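Long-range contact in structure-specific endonuclease subunit SLX4 (Thielavia terrestris, PDB 6SEI), which probably serves as the regulatory subunit of the SLX1-SLX4 endonuclease, which cuts branched DNA formed during repair and recombination: residues R21-A26 and G63-V68. Sequence-based numbering, arbitrary orientation.
Sequences RYITQA and GQLDRV. With CA (calcium ion), chain H.
A first torsion of -165° carries the Arg67 chain away from its own backbone N, and a bend further out at chi3 lets it reach back from the last turn of helix 53-67 to the carbonyl of Ala26 on helix 12-29. Its NH2 meets Ala26 O at 3.1 Å in a nearly straight bond, on a lone pair in the carbonyl plane and close to the plane of the guanidinium. The same nitrogen also bonds Thr29 OG1 one turn on, and these two bonds to helix 12-29 hold the group; NH1 adds a weak one to Gln64 OE1.

Val68, just past the helix end, directs both methyls at the other helix. CG1 lies over the backbone of Ala26, 3.7 Å from its CA, and CG2 packs 3.9 Å from Ala26 CB. The axes of the two short helical segments pass 8.9 Å apart at 104°. Beside Ala26 and Val68, the Tyr22 ring turns its edge to Val68 O, 3.3 Å from CE1; the Tyr22 ring also meets that of Tyr70, their planes about 30° apart. Deeper in, Leu65 CD2 touches Ile23 CG1 at 4.2 Å, a layer extended by Leu60 and Val74.

Asp66 takes no part in this packing; its OD1 is bound to the calcium, which Asp71 also binds. The contact therefore joins two helices of the Slx4 endonuclease family domain through an apolar centre, with the guanidinium's N-H groups turned to backbone and hydroxyl oxygens at its margin.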
loop_
_atom_site.group_PDB
_atom_site.type_symbol
_atom_site.label_atom_id
_atom_site.label_comp_id
_atom_site.label_asym_id
_atom_site.label_seq_id
_atom_site.Cartn_x
_atom_site.Cartn_y
_atom_site.Cartn_z
ATOM N N ARG B 21 5.581 -11.884 -40.391
ATOM C CA ARG B 21 4.727 -11.363 -41.455
ATOM C C ARG B 21 4.685 -12.320 -42.639
ATOM O O ARG B 21 3.647 -12.455 -43.298
ATOM C CB ARG B 21 5.214 -9.984 -41.899
ATOM C CG ARG B 21 4.743 -8.839 -41.018
ATOM C CD ARG B 21 4.928 -7.497 -41.714
ATOM N NE ARG B 21 6.061 -6.744 -41.178
ATOM C CZ ARG B 21 5.948 -5.674 -40.395
ATOM N NH1 ARG B 21 7.033 -5.051 -39.953
ATOM N NH2 ARG B 21 4.745 -5.229 -40.052
ATOM N N TYR B 22 5.807 -12.992 -42.923
ATOM C CA TYR B 22 5.828 -13.991 -43.986
ATOM C C TYR B 22 4.996 -15.212 -43.615
ATOM O O TYR B 22 4.326 -15.794 -44.475
ATOM C CB TYR B 22 7.266 -14.407 -44.293
ATOM C CG TYR B 22 8.018 -13.451 -45.190
ATOM C CD1 TYR B 22 7.592 -13.202 -46.488
ATOM C CD2 TYR B 22 9.162 -12.806 -44.741
ATOM C CE1 TYR B 22 8.282 -12.330 -47.310
ATOM C CE2 TYR B 22 9.858 -11.934 -45.555
ATOM C CZ TYR B 22 9.416 -11.699 -46.837
ATOM O OH TYR B 22 10.111 -10.830 -47.645
ATOM N N ILE B 23 5.036 -15.624 -42.346
ATOM C CA ILE B 23 4.220 -16.755 -41.915
ATOM C C ILE B 23 2.742 -16.393 -41.970
ATOM O O ILE B 23 1.911 -17.179 -42.443
ATOM C CB ILE B 23 4.630 -17.216 -40.505
ATOM C CG1 ILE B 23 6.111 -17.584 -40.461
ATOM C CG2 ILE B 23 3.780 -18.397 -40.063
ATOM C CD1 ILE B 23 6.623 -17.809 -39.063
ATOM N N THR B 24 2.391 -15.202 -41.483
ATOM C CA THR B 24 1.002 -14.758 -41.527
ATOM C C THR B 24 0.475 -14.768 -42.955
ATOM O O THR B 24 -0.556 -15.386 -43.243
ATOM C CB THR B 24 0.880 -13.362 -40.915
ATOM O OG1 THR B 24 1.470 -13.367 -39.609
ATOM C CG2 THR B 24 -0.582 -12.945 -40.805
ATOM N N GLN B 25 1.189 -14.110 -43.872
ATOM C CA GLN B 25 0.734 -14.053 -45.256
ATOM C C GLN B 25 0.642 -15.445 -45.867
ATOM O O GLN B 25 -0.286 -15.734 -46.631
ATOM C CB GLN B 25 1.660 -13.161 -46.078
ATOM C CG GLN B 25 0.951 -12.390 -47.177
ATOM C CD GLN B 25 0.286 -11.115 -46.669
ATOM O OE1 GLN B 25 -0.616 -11.156 -45.825
ATOM N NE2 GLN B 25 0.734 -9.972 -47.183
ATOM N N ALA B 26 1.583 -16.329 -45.529
ATOM C CA ALA B 26 1.537 -17.692 -46.051
ATOM C C ALA B 26 0.259 -18.401 -45.618
ATOM O O ALA B 26 -0.447 -18.994 -46.443
ATOM C CB ALA B 26 2.775 -18.470 -45.597
ATOM N N GLY B 63 6.949 -25.167 -49.584
ATOM C CA GLY B 63 6.616 -24.274 -50.679
ATOM C C GLY B 63 5.875 -23.020 -50.275
ATOM O O GLY B 63 5.806 -22.077 -51.075
ATOM N N GLN B 64 5.332 -22.952 -49.058
ATOM C CA GLN B 64 4.472 -21.834 -48.687
ATOM C C GLN B 64 5.273 -20.555 -48.475
ATOM O O GLN B 64 4.923 -19.496 -49.011
ATOM C CB GLN B 64 3.682 -22.186 -47.431
ATOM C CG GLN B 64 2.272 -22.631 -47.709
ATOM C CD GLN B 64 2.162 -23.539 -48.917
ATOM O OE1 GLN B 64 1.656 -23.137 -49.969
ATOM N NE2 GLN B 64 2.636 -24.773 -48.773
ATOM N N LEU B 65 6.340 -20.625 -47.673
ATOM C CA LEU B 65 7.175 -19.449 -47.458
ATOM C C LEU B 65 7.789 -18.975 -48.767
ATOM O O LEU B 65 7.858 -17.769 -49.030
ATOM C CB LEU B 65 8.264 -19.759 -46.431
ATOM C CG LEU B 65 7.779 -20.124 -45.026
ATOM C CD1 LEU B 65 8.916 -20.669 -44.181
ATOM C CD2 LEU B 65 7.137 -18.920 -44.357
ATOM N N ASP B 66 8.235 -19.918 -49.601
ATOM C CA ASP B 66 8.752 -19.575 -50.921
ATOM C C ASP B 66 7.681 -18.901 -51.769
ATOM O O ASP B 66 7.977 -17.996 -52.558
ATOM C CB ASP B 66 9.270 -20.838 -51.609
ATOM C CG ASP B 66 10.147 -20.539 -52.806
ATOM O OD1 ASP B 66 10.659 -19.403 -52.909
ATOM O OD2 ASP B 66 10.321 -21.447 -53.647
ATOM N N ARG B 67 6.428 -19.331 -51.617
ATOM C CA ARG B 67 5.333 -18.743 -52.380
ATOM C C ARG B 67 5.175 -17.260 -52.068
ATOM O O ARG B 67 5.039 -16.433 -52.976
ATOM C CB ARG B 67 4.037 -19.498 -52.081
ATOM C CG ARG B 67 2.914 -19.232 -53.055
ATOM C CD ARG B 67 1.623 -19.847 -52.557
ATOM N NE ARG B 67 0.954 -19.009 -51.563
ATOM C CZ ARG B 67 0.693 -19.389 -50.316
ATOM N NH1 ARG B 67 1.051 -20.598 -49.901
ATOM N NH2 ARG B 67 0.077 -18.561 -49.483
ATOM N N VAL B 68 5.201 -16.906 -50.783
ATOM C CA VAL B 68 4.973 -15.533 -50.354
ATOM C C VAL B 68 6.295 -14.782 -50.246
ATOM O O VAL B 68 6.384 -13.755 -49.564
ATOM C CB VAL B 68 4.203 -15.495 -49.020
ATOM C CG1 VAL B 68 2.831 -16.136 -49.187
ATOM C CG2 VAL B 68 4.991 -16.192 -47.925
HETATM CA CA CA H . 12.440 -17.860 -53.976
HETATM O O HOH W 1 12.769 -20.139 -54.410
#